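Side-chain contacts in CzcP cation efflux P1-ATPase (Ralstonia metallidurans, PDB 4U9R), which probably exports zinc and related divalent metals at the cost of ATP, this piece being its N-terminal, ferredoxin-like metal-binding extension: residues L26-P31 with L91-G96; V32-L37 with P43-L48; R47-L52 with E59-K64. One frame throughout, in Å; residues are numbered along the deposited sequence.

Interaction 1: residues L26-P31 with L91-G96; sequences LRLDIP and LVTSTG. With TCE (3,3',3''-phosphanetriyltripropanoic acid), chain D.
L28 reaches the helix with both of its methyls, each finding a different partner. CD1 of L28 meets CG1 of V92 at 4.1 Å, the two side chains running past one another in opposite senses, while CD2 of L28 lies 4.0 Å from CG2 of T93, where the side chains cross nearly at right angles. Further along the strand, L26 CD1 approaches V92 CG2 more loosely, at 4.4 Å. V92 can serve both leucines because its CG1 stands trans to the backbone N (chi1 176°) and its CG2 trans to the carbonyl carbon, so the methyls fork toward successive inward-facing residues of the strand. T93 contributes its methyl, while its hydroxyl bonds back to R89 O.

This is the layering of a ferredoxin-like domain: outer strand 24-29 of the sheet 24-29/73-78/58-64 rests on helix 85-102, the short segment axes 10.7 Å apart and inclined by 30°. Alternation along the strand turns R27 to the other face. There the phosphine ligand sets its carboxylate oxygen O15 in the guanidinium plane, at the edge, and receives weak hydrogen bonds from NH1 and NH2 of R27, the latter at 3.3 Å.

Within the helix, L91 O is gripped twice, by T95 N and by T95 OG1 at 2.7 Å, from opposite faces of the carbonyl plane. Strand 24-29 is itself positioned by backbone bonds of L26 to V76 and L28 to I74.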
loop_
_atom_site.group_PDB
_atom_site.type_symbol
_atom_site.label_atom_id
_atom_site.label_comp_id
_atom_site.label_asym_id
_atom_site.label_seq_id
_atom_site.Cartn_x
_atom_site.Cartn_y
_atom_site.Cartn_z
ATOM N N LEU A 26 -6.510 -17.776 -9.580
ATOM C CA LEU A 26 -6.273 -17.957 -8.159
ATOM C C LEU A 26 -6.518 -16.664 -7.416
ATOM O O LEU A 26 -6.273 -15.559 -7.948
ATOM C CB LEU A 26 -4.860 -18.469 -7.874
ATOM C CG LEU A 26 -3.619 -17.644 -8.254
ATOM C CD1 LEU A 26 -3.343 -16.566 -7.252
ATOM C CD2 LEU A 26 -2.341 -18.464 -8.216
ATOM N N ARG A 27 -6.980 -16.791 -6.178
ATOM C CA ARG A 27 -7.262 -15.640 -5.336
ATOM C C ARG A 27 -6.616 -15.767 -3.997
ATOM O O ARG A 27 -6.503 -16.847 -3.459
ATOM C CB ARG A 27 -8.748 -15.542 -5.075
ATOM C CG ARG A 27 -9.482 -14.909 -6.212
ATOM C CD ARG A 27 -10.989 -15.090 -6.141
ATOM N NE ARG A 27 -11.486 -14.985 -7.511
ATOM C CZ ARG A 27 -12.728 -15.255 -7.892
ATOM N NH1 ARG A 27 -13.630 -15.636 -7.009
ATOM N NH2 ARG A 27 -13.058 -15.126 -9.169
ATOM N N LEU A 28 -6.195 -14.645 -3.462
ATOM C CA LEU A 28 -5.608 -14.582 -2.170
ATOM C C LEU A 28 -6.131 -13.307 -1.508
ATOM O O LEU A 28 -6.513 -12.339 -2.194
ATOM C CB LEU A 28 -4.110 -14.481 -2.308
ATOM C CG LEU A 28 -3.379 -15.720 -2.852
ATOM C CD1 LEU A 28 -3.102 -15.562 -4.328
ATOM C CD2 LEU A 28 -2.064 -15.882 -2.140
ATOM N N ASP A 29 -6.138 -13.301 -0.186
ATOM C CA ASP A 29 -6.670 -12.189 0.554
ATOM C C ASP A 29 -5.603 -11.122 0.640
ATOM O O ASP A 29 -4.427 -11.404 0.812
ATOM C CB ASP A 29 -7.134 -12.655 1.938
ATOM C CG ASP A 29 -8.180 -13.739 1.846
ATOM O OD1 ASP A 29 -9.311 -13.442 1.408
ATOM O OD2 ASP A 29 -7.860 -14.901 2.165
ATOM N N ILE A 30 -6.011 -9.876 0.469
ATOM C CA ILE A 30 -5.051 -8.780 0.396
ATOM C C ILE A 30 -4.241 -8.635 1.676
ATOM O O ILE A 30 -3.021 -8.478 1.613
ATOM C CB ILE A 30 -5.758 -7.461 0.003
ATOM C CG1 ILE A 30 -6.020 -7.485 -1.491
ATOM C CG2 ILE A 30 -4.901 -6.247 0.327
ATOM C CD1 ILE A 30 -7.008 -6.441 -1.969
ATOM N N PRO A 31 -4.901 -8.717 2.852
ATOM C CA PRO A 31 -4.083 -8.532 4.040
ATOM C C PRO A 31 -3.036 -9.623 4.204
ATOM O O PRO A 31 -2.044 -9.406 4.885
ATOM C CB PRO A 31 -5.106 -8.548 5.191
ATOM C CG PRO A 31 -6.396 -8.184 4.552
ATOM C CD PRO A 31 -6.332 -8.840 3.192
ATOM N N LEU A 91 5.174 -16.165 -7.474
ATOM C CA LEU A 91 5.292 -14.828 -8.003
ATOM C C LEU A 91 4.360 -13.874 -7.258
ATOM O O LEU A 91 4.783 -12.820 -6.829
ATOM C CB LEU A 91 4.973 -14.834 -9.472
ATOM C CG LEU A 91 5.620 -13.836 -10.401
ATOM C CD1 LEU A 91 7.094 -13.592 -10.090
ATOM C CD2 LEU A 91 5.487 -14.411 -11.803
ATOM N N VAL A 92 3.105 -14.254 -7.060
ATOM C CA VAL A 92 2.196 -13.386 -6.295
ATOM C C VAL A 92 2.655 -13.188 -4.855
ATOM O O VAL A 92 2.792 -12.067 -4.414
ATOM C CB VAL A 92 0.741 -13.867 -6.296
ATOM C CG1 VAL A 92 -0.101 -12.974 -5.411
ATOM C CG2 VAL A 92 0.169 -13.897 -7.707
ATOM N N THR A 93 2.852 -14.265 -4.106
ATOM C CA THR A 93 3.216 -14.159 -2.692
ATOM C C THR A 93 4.585 -13.503 -2.489
ATOM O O THR A 93 4.767 -12.763 -1.523
ATOM C CB THR A 93 3.277 -15.534 -1.992
ATOM O OG1 THR A 93 4.077 -16.420 -2.783
ATOM C CG2 THR A 93 1.873 -16.124 -1.827
ATOM N N SER A 94 5.553 -13.760 -3.364
ATOM C CA SER A 94 6.872 -13.137 -3.164
ATOM C C SER A 94 6.916 -11.658 -3.618
ATOM O O SER A 94 7.655 -10.855 -3.046
ATOM C CB SER A 94 7.976 -13.908 -3.858
ATOM O OG SER A 94 7.952 -13.692 -5.257
ATOM N N THR A 95 6.163 -11.296 -4.648
ATOM C CA THR A 95 6.122 -9.896 -5.061
ATOM C C THR A 95 5.470 -9.089 -3.935
ATOM O O THR A 95 5.917 -7.995 -3.601
ATOM C CB THR A 95 5.381 -9.701 -6.362
ATOM O OG1 THR A 95 6.012 -10.482 -7.374
ATOM C CG2 THR A 95 5.381 -8.216 -6.772
ATOM N N GLY A 96 4.440 -9.658 -3.339
ATOM C CA GLY A 96 3.782 -9.087 -2.167
ATOM C C GLY A 96 4.689 -8.929 -0.972
ATOM O O GLY A 96 4.630 -7.902 -0.264
HETATM O O16 TCE D . -17.958 -14.455 -9.924
HETATM C C14 TCE D . -16.757 -14.627 -9.614
HETATM O O15 TCE D . -16.314 -15.654 -9.054
HETATM C C5 TCE D . -15.769 -13.521 -9.936
HETATM C C2 TCE D . -14.876 -13.832 -11.113
HETATM P P TCE D . -13.547 -12.609 -11.439
HETATM C C3 TCE D . -14.424 -11.000 -11.368
HETATM C C6 TCE D . -14.129 -10.195 -12.625
HETATM C C8 TCE D . -15.346 -9.490 -13.193
HETATM O O10 TCE D . -15.233 -8.277 -13.480
HETATM O O9 TCE D . -16.398 -10.154 -13.343
HETATM C C1 TCE D . -13.199 -12.828 -13.228
HETATM C C4 TCE D . -14.536 -12.754 -13.961
HETATM C C11 TCE D . -14.431 -12.180 -15.360
HETATM O O12 TCE D . -13.533 -12.620 -16.114
HETATM O O13 TCE D . -15.252 -11.293 -15.687
#

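Interaction 2: residues V32-L37 with P43-L48. With CD (cadmium ion), chain B.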
loop_
_atom_site.group_PDB
_atom_site.type_symbol
_atom_site.label_atom_id
_atom_site.label_comp_id
_atom_site.label_asym_id
_atom_site.label_seq_id
_atom_site.Cartn_x
_atom_site.Cartn_y
_atom_site.Cartn_z
ATOM N N VAL A 32 -3.232 -10.768 3.551
ATOM C CA VAL A 32 -2.257 -11.843 3.594
ATOM C C VAL A 32 -1.018 -11.483 2.793
ATOM O O VAL A 32 0.085 -11.806 3.216
ATOM C CB VAL A 32 -2.851 -13.176 3.082
ATOM C CG1 VAL A 32 -1.780 -14.259 2.978
ATOM C CG2 VAL A 32 -3.972 -13.634 4.004
ATOM N N LEU A 33 -1.205 -10.863 1.621
ATOM C CA LEU A 33 -0.102 -10.434 0.818
ATOM C C LEU A 33 0.472 -9.134 1.338
ATOM O O LEU A 33 1.679 -8.943 1.315
ATOM C CB LEU A 33 -0.551 -10.194 -0.610
ATOM C CG LEU A 33 -1.010 -11.452 -1.334
ATOM C CD1 LEU A 33 -1.569 -11.092 -2.669
ATOM C CD2 LEU A 33 0.154 -12.433 -1.436
ATOM N N LEU A 34 -0.418 -8.221 1.731
ATOM C CA LEU A 34 -0.037 -6.857 2.067
ATOM C C LEU A 34 -0.622 -6.547 3.452
ATOM O O LEU A 34 -1.661 -5.898 3.547
ATOM C CB LEU A 34 -0.565 -5.892 1.002
ATOM C CG LEU A 34 0.101 -6.032 -0.384
ATOM C CD1 LEU A 34 -0.645 -5.174 -1.400
ATOM C CD2 LEU A 34 1.582 -5.701 -0.320
ATOM N N PRO A 35 0.011 -7.079 4.514
ATOM C CA PRO A 35 -0.459 -6.819 5.881
ATOM C C PRO A 35 -0.327 -5.352 6.285
ATOM O O PRO A 35 0.657 -4.701 5.953
ATOM C CB PRO A 35 0.447 -7.706 6.748
ATOM C CG PRO A 35 1.661 -7.936 5.927
ATOM C CD PRO A 35 1.196 -7.958 4.495
ATOM N N GLY A 36 -1.344 -4.826 6.950
ATOM C CA GLY A 36 -1.235 -3.518 7.617
ATOM C C GLY A 36 -1.414 -2.304 6.728
ATOM O O GLY A 36 -0.858 -1.243 7.001
ATOM N N LEU A 37 -2.180 -2.447 5.655
ATOM C CA LEU A 37 -2.568 -1.297 4.863
ATOM C C LEU A 37 -3.754 -0.619 5.544
ATOM O O LEU A 37 -4.575 -1.304 6.170
ATOM C CB LEU A 37 -2.985 -1.714 3.454
ATOM C CG LEU A 37 -1.995 -2.511 2.592
ATOM C CD1 LEU A 37 -2.500 -2.527 1.159
ATOM C CD2 LEU A 37 -0.604 -1.925 2.640
ATOM N N PRO A 43 -1.747 2.581 -2.318
ATOM C CA PRO A 43 -1.078 2.345 -3.582
ATOM C C PRO A 43 -0.202 1.089 -3.635
ATOM O O PRO A 43 0.288 0.741 -4.716
ATOM C CB PRO A 43 -0.215 3.598 -3.768
ATOM C CG PRO A 43 -0.057 4.168 -2.415
ATOM C CD PRO A 43 -1.326 3.864 -1.710
ATOM N N CYS A 44 0.007 0.451 -2.487
ATOM C CA CYS A 44 0.655 -0.842 -2.423
ATOM C C CYS A 44 -0.128 -1.898 -3.256
ATOM O O CYS A 44 0.465 -2.694 -3.951
ATOM C CB CYS A 44 0.846 -1.284 -0.953
ATOM S SG CYS A 44 2.444 -0.742 -0.339
ATOM N N VAL A 45 -1.448 -1.867 -3.201
ATOM C CA VAL A 45 -2.284 -2.769 -3.984
ATOM C C VAL A 45 -2.025 -2.639 -5.488
ATOM O O VAL A 45 -1.866 -3.666 -6.185
ATOM C CB VAL A 45 -3.781 -2.562 -3.682
ATOM C CG1 VAL A 45 -4.628 -3.469 -4.574
ATOM C CG2 VAL A 45 -4.060 -2.881 -2.225
ATOM N N GLU A 46 -1.955 -1.393 -5.964
ATOM C CA GLU A 46 -1.599 -1.051 -7.370
ATOM C C GLU A 46 -0.166 -1.404 -7.707
ATOM O O GLU A 46 0.127 -1.848 -8.833
ATOM C CB GLU A 46 -1.795 0.463 -7.656
ATOM C CG GLU A 46 -1.514 0.905 -9.102
ATOM C CD GLU A 46 -1.294 2.426 -9.277
ATOM O OE1 GLU A 46 -2.119 3.099 -9.945
ATOM O OE2 GLU A 46 -0.281 2.958 -8.765
ATOM N N ARG A 47 0.753 -1.163 -6.780
ATOM C CA ARG A 47 2.135 -1.593 -7.018
ATOM C C ARG A 47 2.173 -3.104 -7.308
ATOM O O ARG A 47 2.792 -3.549 -8.274
ATOM C CB ARG A 47 3.045 -1.297 -5.838
ATOM C CG ARG A 47 3.775 0.022 -5.932
ATOM C CD ARG A 47 4.738 0.261 -4.751
ATOM N NE ARG A 47 4.903 1.702 -4.532
ATOM C CZ ARG A 47 4.289 2.433 -3.595
ATOM N NH1 ARG A 47 3.513 1.886 -2.665
ATOM N NH2 ARG A 47 4.502 3.739 -3.563
ATOM N N LEU A 48 1.501 -3.869 -6.456
ATOM C CA LEU A 48 1.449 -5.322 -6.575
ATOM C C LEU A 48 0.822 -5.722 -7.897
ATOM O O LEU A 48 1.403 -6.482 -8.652
ATOM C CB LEU A 48 0.669 -5.924 -5.415
ATOM C CG LEU A 48 0.395 -7.431 -5.405
ATOM C CD1 LEU A 48 1.659 -8.209 -5.601
ATOM C CD2 LEU A 48 -0.207 -7.821 -4.065
HETATM CD CD CD B . 1.406 1.286 0.896
#
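L34, L37 and L33 supply the apolar part of the contact, presenting methyl groups to one side of helix 43-53. L34 covers the most surface: CD1 of L34 lies 3.8 Å from CD2 of L48. The same L34 CD1 is 4.2 Å from both C44 CB and V45 CG2, lodged among residues on successive turns. L33 CD1 meets the same L48 CD2 at 3.8 Å, but from a roughly perpendicular direction, whereas L34 and L48 lie alongside with their ends pointing opposite ways. L48 offers this methyl because its CG is trans to the backbone N (chi1 175°), swinging the chain across toward the two leucines. L37 closes the other end, its CD1 3.7 Å from V45 CG2 and its CD2 3.9 Å from C44 CB.

A second kind of approach is methyl to backbone. CD1 of L34 lies 3.7 Å from C44 O, a carbonyl already used by L48 N in the helix.

The third kind is metal coordination. C44 packs its CB against L37 yet hands its SG to a cadmium ion at 2.6 Å. D42, H105 and E146 bind the same ion, and R47 NH1 holds E146 OE2 from the second shell while R47 makes a cation-pi contact with F103. L37 alone of the three leucines borders this mixed thiolate, imidazole and carboxylate site, set where the first ferredoxin-like unit meets the strands that follow it.

Interaction 3: residues R47-L52 with E59-K64. With CD (cadmium ion), chain C; TCE (3,3',3''-phosphanetriyltripropanoic acid), chain D.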
loop_
_atom_site.group_PDB
_atom_site.type_symbol
_atom_site.label_atom_id
_atom_site.label_comp_id
_atom_site.label_asym_id
_atom_site.label_seq_id
_atom_site.Cartn_x
_atom_site.Cartn_y
_atom_site.Cartn_z
ATOM N N ARG A 47 0.753 -1.163 -6.780
ATOM C CA ARG A 47 2.135 -1.593 -7.018
ATOM C C ARG A 47 2.173 -3.104 -7.308
ATOM O O ARG A 47 2.792 -3.549 -8.274
ATOM C CB ARG A 47 3.045 -1.297 -5.838
ATOM C CG ARG A 47 3.775 0.022 -5.932
ATOM C CD ARG A 47 4.738 0.261 -4.751
ATOM N NE ARG A 47 4.903 1.702 -4.532
ATOM C CZ ARG A 47 4.289 2.433 -3.595
ATOM N NH1 ARG A 47 3.513 1.886 -2.665
ATOM N NH2 ARG A 47 4.502 3.739 -3.563
ATOM N N LEU A 48 1.501 -3.869 -6.456
ATOM C CA LEU A 48 1.449 -5.322 -6.575
ATOM C C LEU A 48 0.822 -5.722 -7.897
ATOM O O LEU A 48 1.403 -6.482 -8.652
ATOM C CB LEU A 48 0.669 -5.924 -5.415
ATOM C CG LEU A 48 0.395 -7.431 -5.405
ATOM C CD1 LEU A 48 1.659 -8.209 -5.601
ATOM C CD2 LEU A 48 -0.207 -7.821 -4.065
ATOM N N LEU A 49 -0.353 -5.191 -8.189
ATOM C CA LEU A 49 -1.051 -5.555 -9.418
ATOM C C LEU A 49 -0.279 -5.161 -10.662
ATOM O O LEU A 49 -0.150 -5.969 -11.559
ATOM C CB LEU A 49 -2.448 -4.954 -9.487
ATOM C CG LEU A 49 -3.489 -5.438 -8.474
ATOM C CD1 LEU A 49 -4.761 -4.601 -8.596
ATOM C CD2 LEU A 49 -3.808 -6.867 -8.690
ATOM N N SER A 50 0.267 -3.957 -10.714
ATOM C CA SER A 50 0.983 -3.518 -11.943
ATOM C C SER A 50 2.293 -4.294 -12.172
ATOM O O SER A 50 2.674 -4.619 -13.328
ATOM C CB SER A 50 1.212 -1.990 -11.947
ATOM O OG SER A 50 2.086 -1.589 -10.900
ATOM N N GLU A 51 2.954 -4.645 -11.097
ATOM C CA GLU A 51 4.125 -5.527 -11.202
ATOM C C GLU A 51 3.736 -6.905 -11.669
ATOM O O GLU A 51 4.394 -7.449 -12.544
ATOM C CB GLU A 51 4.901 -5.592 -9.894
ATOM C CG GLU A 51 5.618 -4.274 -9.634
ATOM C CD GLU A 51 6.515 -4.279 -8.406
ATOM O OE1 GLU A 51 6.974 -5.368 -7.981
ATOM O OE2 GLU A 51 6.758 -3.170 -7.877
ATOM N N LEU A 52 2.632 -7.455 -11.159
ATOM C CA LEU A 52 2.196 -8.770 -11.652
ATOM C C LEU A 52 1.818 -8.755 -13.105
ATOM O O LEU A 52 2.076 -9.733 -13.797
ATOM C CB LEU A 52 1.045 -9.319 -10.863
ATOM C CG LEU A 52 1.427 -9.768 -9.452
ATOM C CD1 LEU A 52 0.171 -10.230 -8.742
ATOM C CD2 LEU A 52 2.464 -10.888 -9.503
ATOM N N GLU A 59 -2.568 -13.306 -17.369
ATOM C CA GLU A 59 -3.601 -12.872 -18.291
ATOM C C GLU A 59 -4.419 -11.729 -17.729
ATOM O O GLU A 59 -5.002 -10.925 -18.467
ATOM C CB GLU A 59 -4.517 -14.060 -18.636
ATOM C CG GLU A 59 -3.819 -15.140 -19.446
ATOM C CD GLU A 59 -3.539 -14.701 -20.882
ATOM O OE1 GLU A 59 -4.439 -14.085 -21.495
ATOM O OE2 GLU A 59 -2.417 -14.963 -21.396
ATOM N N ALA A 60 -4.476 -11.654 -16.416
ATOM C CA ALA A 60 -5.087 -10.524 -15.755
ATOM C C ALA A 60 -4.801 -10.564 -14.285
ATOM O O ALA A 60 -4.444 -11.611 -13.695
ATOM C CB ALA A 60 -6.598 -10.527 -15.968
ATOM N N ALA A 61 -4.970 -9.414 -13.687
ATOM C CA ALA A 61 -4.868 -9.279 -12.277
ATOM C C ALA A 61 -5.724 -8.091 -11.854
ATOM O O ALA A 61 -5.689 -7.021 -12.495
ATOM C CB ALA A 61 -3.407 -9.082 -11.890
ATOM N N HIS A 62 -6.500 -8.271 -10.787
ATOM C CA HIS A 62 -7.416 -7.225 -10.344
ATOM C C HIS A 62 -7.894 -7.512 -8.927
ATOM O O HIS A 62 -7.710 -8.638 -8.372
ATOM C CB HIS A 62 -8.607 -7.083 -11.328
ATOM C CG HIS A 62 -9.459 -8.312 -11.436
ATOM N ND1 HIS A 62 -10.706 -8.407 -10.860
ATOM C CD2 HIS A 62 -9.225 -9.512 -12.020
ATOM C CE1 HIS A 62 -11.210 -9.605 -11.103
ATOM N NE2 HIS A 62 -10.335 -10.293 -11.810
ATOM N N ILE A 63 -8.453 -6.486 -8.319
ATOM C CA ILE A 63 -9.002 -6.565 -6.978
ATOM C C ILE A 63 -10.442 -7.013 -7.051
ATOM O O ILE A 63 -11.152 -6.645 -7.983
ATOM C CB ILE A 63 -8.964 -5.195 -6.284
ATOM C CG1 ILE A 63 -7.546 -4.666 -6.245
ATOM C CG2 ILE A 63 -9.493 -5.257 -4.855
ATOM C CD1 ILE A 63 -7.403 -3.387 -7.051
ATOM N N LYS A 64 -10.846 -7.836 -6.084
ATOM C CA LYS A 64 -12.250 -8.225 -5.832
ATOM C C LYS A 64 -12.638 -7.626 -4.494
ATOM O O LYS A 64 -12.128 -8.035 -3.437
ATOM C CB LYS A 64 -12.388 -9.729 -5.704
ATOM C CG LYS A 64 -11.729 -10.502 -6.829
ATOM C CD LYS A 64 -12.697 -10.748 -7.944
ATOM C CE LYS A 64 -13.695 -11.809 -7.531
ATOM N NZ LYS A 64 -15.048 -11.323 -7.867
HETATM CD CD CD C . -10.842 -12.452 -11.709
HETATM O O16 TCE D . -17.958 -14.455 -9.924
HETATM C C14 TCE D . -16.757 -14.627 -9.614
HETATM O O15 TCE D . -16.314 -15.654 -9.054
HETATM C C5 TCE D . -15.769 -13.521 -9.936
HETATM C C2 TCE D . -14.876 -13.832 -11.113
HETATM P P TCE D . -13.547 -12.609 -11.439
HETATM C C3 TCE D . -14.424 -11.000 -11.368
HETATM C C6 TCE D . -14.129 -10.195 -12.625
HETATM C C8 TCE D . -15.346 -9.490 -13.193
HETATM O O10 TCE D . -15.233 -8.277 -13.480
HETATM O O9 TCE D . -16.398 -10.154 -13.343
HETATM C C1 TCE D . -13.199 -12.828 -13.228
HETATM C C4 TCE D . -14.536 -12.754 -13.961
HETATM C C11 TCE D . -14.431 -12.180 -15.360
HETATM O O12 TCE D . -13.533 -12.620 -16.114
HETATM O O13 TCE D . -15.252 -11.293 -15.687
#
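L49 is the wedge that helix 43-53 drives against strand 58-64, and its two methyls pack very differently. CD1 of L49 presses on I63 CD1 at 3.3 Å, closer than ordinary van der Waals contact, with the side chains crossing at about a right angle. I63 chi2, 116°, is not staggered, which with the short distance suggests strain or an uncertain methyl position. CD2 of L49 is seated more comfortably over the strand backbone, 3.7 Å from H62 N and 3.9 Å from A61 CB; A61 offers only a methyl here, consistent with the 8.2 Å approach of the segment axes as helix and strand run nearly antiparallel.

The other face of the strand is polar and partly exposed. H62 turns its CB from the helix, and with CG placed between the backbone N and carbonyl carbon (chi1 62°) the ring extends to a cadmium ion, 2.2 Å from H62 NE2. H77 and C75 bind the same ion. The phosphorus of the ligand, in the plane of the H62 ring and 2.7 Å from the cadmium ion, is close enough to coordinate it. K64, its chain bent repeatedly, curls alongside the ligand with CD 3.8 Å from C3. The ring's other nitrogen, ND1 of H62, gives a weak hydrogen bond to I63 O, 3.4 Å long.

That weak bond is consistent with NE2 being the metal-binding nitrogen and may help set the ring's rotation. The C75 thiolate, and the phosphine if it coordinates, suit a soft cation such as cadmium, with the imidazoles as borderline donors.

In the fold
All three contacts belong to one ferredoxin-like unit and touch one another, yet they differ in depth. Interaction 2 is the buried one, near the centre of the chain; interactions 1 and 3 lie farther out and are only partly buried, each joining an outer strand of the same sheet to one of the two main helices. L33 ties interaction 1 to interaction 2 through V92, and V45 meets I63 between interactions 2 and 3. Their apolar halves are alike, but the polar chemistry follows place: interaction 2 borders a cadmium site shared with the following strands, whereas R27 and K64, side by side on the sheet's other face, both attend the phosphine beside the second cadmium ion.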